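Protein translation factor SUI1 homolog (Pyrococcus horikoshii, PDB 5ZCY) probably acts as a translation initiation factor of the SUI1 family, the archaeal counterpart of eIF1, with mRNA binding as its likely molecular role. Local coordinates at residues A[38-43]-A[72-77]. Sequence-based numbering, arbitrary orientation.
Sequences TIIEGI and IELQGD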
loop_
_atom_site.group_PDB
_atom_site.type_symbol
_atom_site.label_atom_id
_atom_site.label_comp_id
_atom_site.label_asym_id
_atom_site.label_seq_id
_atom_site.Cartn_x
_atom_site.Cartn_y
_atom_site.Cartn_z
ATOM N N THR A 38 1.010 1.335 -7.848
ATOM C CA THR A 38 1.604 1.457 -6.521
ATOM C C THR A 38 1.516 0.106 -5.814
ATOM O O THR A 38 0.395 -0.462 -5.763
ATOM C CB THR A 38 0.913 2.486 -5.701
ATOM O OG1 THR A 38 0.960 3.749 -6.324
ATOM C CG2 THR A 38 1.455 2.664 -4.277
ATOM N N ILE A 39 2.638 -0.400 -5.313
ATOM C CA ILE A 39 2.697 -1.649 -4.617
ATOM C C ILE A 39 2.931 -1.345 -3.166
ATOM O O ILE A 39 3.763 -0.528 -2.790
ATOM C CB ILE A 39 3.876 -2.535 -5.108
ATOM C CG1 ILE A 39 3.909 -2.638 -6.636
ATOM C CG2 ILE A 39 3.929 -3.858 -4.383
ATOM C CD1 ILE A 39 2.653 -3.214 -7.203
ATOM N N ILE A 40 2.095 -2.013 -2.325
ATOM C CA ILE A 40 2.319 -1.947 -0.816
ATOM C C ILE A 40 2.662 -3.394 -0.374
ATOM O O ILE A 40 1.822 -4.325 -0.537
ATOM C CB ILE A 40 1.046 -1.461 -0.088
ATOM C CG1 ILE A 40 0.632 -0.111 -0.627
ATOM C CG2 ILE A 40 1.306 -1.421 1.388
ATOM C CD1 ILE A 40 -0.846 0.149 -0.359
ATOM N N GLU A 41 3.859 -3.507 0.133
ATOM C CA GLU A 41 4.387 -4.826 0.565
ATOM C C GLU A 41 4.798 -4.725 1.982
ATOM O O GLU A 41 5.141 -3.701 2.528
ATOM C CB GLU A 41 5.640 -5.172 -0.312
ATOM C CG GLU A 41 6.253 -6.521 -0.415
ATOM C CD GLU A 41 7.348 -6.327 -1.505
ATOM O OE1 GLU A 41 7.079 -6.620 -2.626
ATOM O OE2 GLU A 41 8.418 -5.696 -1.208
ATOM N N GLY A 42 4.579 -5.773 2.762
ATOM C CA GLY A 42 5.006 -5.796 4.156
ATOM C C GLY A 42 3.955 -5.763 5.224
ATOM O O GLY A 42 4.227 -5.948 6.444
ATOM N N ILE A 43 2.714 -5.526 4.836
ATOM C CA ILE A 43 1.615 -5.681 5.774
ATOM C C ILE A 43 1.439 -7.182 6.020
ATOM O O ILE A 43 1.384 -7.953 5.075
ATOM C CB ILE A 43 0.355 -5.066 5.249
ATOM C CG1 ILE A 43 0.479 -3.558 5.176
ATOM C CG2 ILE A 43 -0.847 -5.394 6.174
ATOM C CD1 ILE A 43 -0.630 -2.852 4.410
ATOM N N ILE A 72 -0.509 -5.475 -1.930
ATOM C CA ILE A 72 -1.608 -4.726 -2.487
ATOM C C ILE A 72 -1.057 -3.940 -3.675
ATOM O O ILE A 72 0.011 -3.349 -3.593
ATOM C CB ILE A 72 -2.177 -3.763 -1.464
ATOM C CG1 ILE A 72 -2.781 -4.590 -0.253
ATOM C CG2 ILE A 72 -3.198 -2.790 -2.051
ATOM C CD1 ILE A 72 -3.217 -3.790 0.921
ATOM N N GLU A 73 -1.810 -3.977 -4.770
ATOM C CA GLU A 73 -1.505 -3.226 -5.993
ATOM C C GLU A 73 -2.579 -2.257 -6.270
ATOM O O GLU A 73 -3.778 -2.620 -6.287
ATOM C CB GLU A 73 -1.290 -4.168 -7.198
ATOM C CG GLU A 73 -0.376 -5.301 -6.962
ATOM C CD GLU A 73 0.029 -6.035 -8.276
ATOM O OE1 GLU A 73 -0.384 -5.592 -9.353
ATOM O OE2 GLU A 73 0.732 -7.082 -8.116
ATOM N N LEU A 74 -2.251 -1.002 -6.466
ATOM C CA LEU A 74 -3.193 0.074 -6.772
ATOM C C LEU A 74 -2.901 0.681 -8.119
ATOM O O LEU A 74 -1.719 0.915 -8.457
ATOM C CB LEU A 74 -3.174 1.212 -5.753
ATOM C CG LEU A 74 -3.413 0.773 -4.314
ATOM C CD1 LEU A 74 -3.210 1.905 -3.363
ATOM C CD2 LEU A 74 -4.818 0.224 -4.140
ATOM N N GLN A 75 -3.920 0.971 -8.910
ATOM C CA GLN A 75 -3.743 1.683 -10.181
ATOM C C GLN A 75 -3.312 3.129 -9.925
ATOM O O GLN A 75 -3.970 3.810 -9.132
ATOM C CB GLN A 75 -5.118 1.750 -10.860
ATOM C CG GLN A 75 -5.273 2.675 -12.024
ATOM C CD GLN A 75 -6.683 2.840 -12.497
ATOM O OE1 GLN A 75 -7.726 2.781 -11.778
ATOM N NE2 GLN A 75 -6.762 3.140 -13.766
ATOM N N GLY A 76 -2.239 3.541 -10.527
ATOM C CA GLY A 76 -1.678 4.871 -10.393
ATOM C C GLY A 76 -0.634 5.003 -9.365
ATOM O O GLY A 76 -0.398 4.024 -8.656
ATOM N N ASP A 77 0.004 6.144 -9.260
ATOM C CA ASP A 77 1.053 6.446 -8.289
ATOM C C ASP A 77 0.410 7.216 -7.145
ATOM O O ASP A 77 -0.063 8.377 -7.328
ATOM C CB ASP A 77 2.150 7.322 -8.923
ATOM C CG ASP A 77 3.287 7.615 -8.037
ATOM O OD1 ASP A 77 3.177 7.544 -6.782
ATOM O OD2 ASP A 77 4.377 7.954 -8.605
#
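T38 meets segment 72-77 twice, through its backbone and through its hydroxyl. N and O of T38 exchange hydrogen bonds with O and N of L74, making a hydrogen-bonded antiparallel pair, while OG1 gives its proton to O of G76 (2.7 Å), in the carbonyl plane and on a lone pair. A chi1 of -59° sets OG1 beside the backbone N and aims it at the chain leaving strand 71-75; the hydroxyl also bonds N of H78, so it ties down two backbone groups of that turn. A valine here would keep the bulk but would probably cost G76 O this bond and N of H78 its hydroxyl partner, leaving the 76-78 backbone freer to shift.

I39, in the following non-hydrogen-bonded pair, turns with E73 to the face opposite that of T38 and I40, as successive residues of a beta ladder do. The two side chains run alongside each other, CD1 of I39 resting on CG of E73 at 3.7 Å, while the carboxylate of E73 forms salt bridges with K37 and R71. On the backbone, CA of I39 makes a C-H···O contact with O of I72 (3.3 Å).

I40 restores the hydrogen-bonded pattern: its N reaches O of I72 at 2.8 Å, nearly straight at 171°, and I72 N returns a bond to I40 O. CD1 of I40 touches CG2 of I72 (4.1 Å) and CD1 of L74. Past the strand, I43 adds a looser contact, CD1 to CD1 of I72 at 4.4 Å.

This antiparallel ladder pairs the middle strand 36-41 of the SUI1 domain's five-stranded mixed sheet with its neighbour 71-75, I40 and I72 packing on helix 50-61.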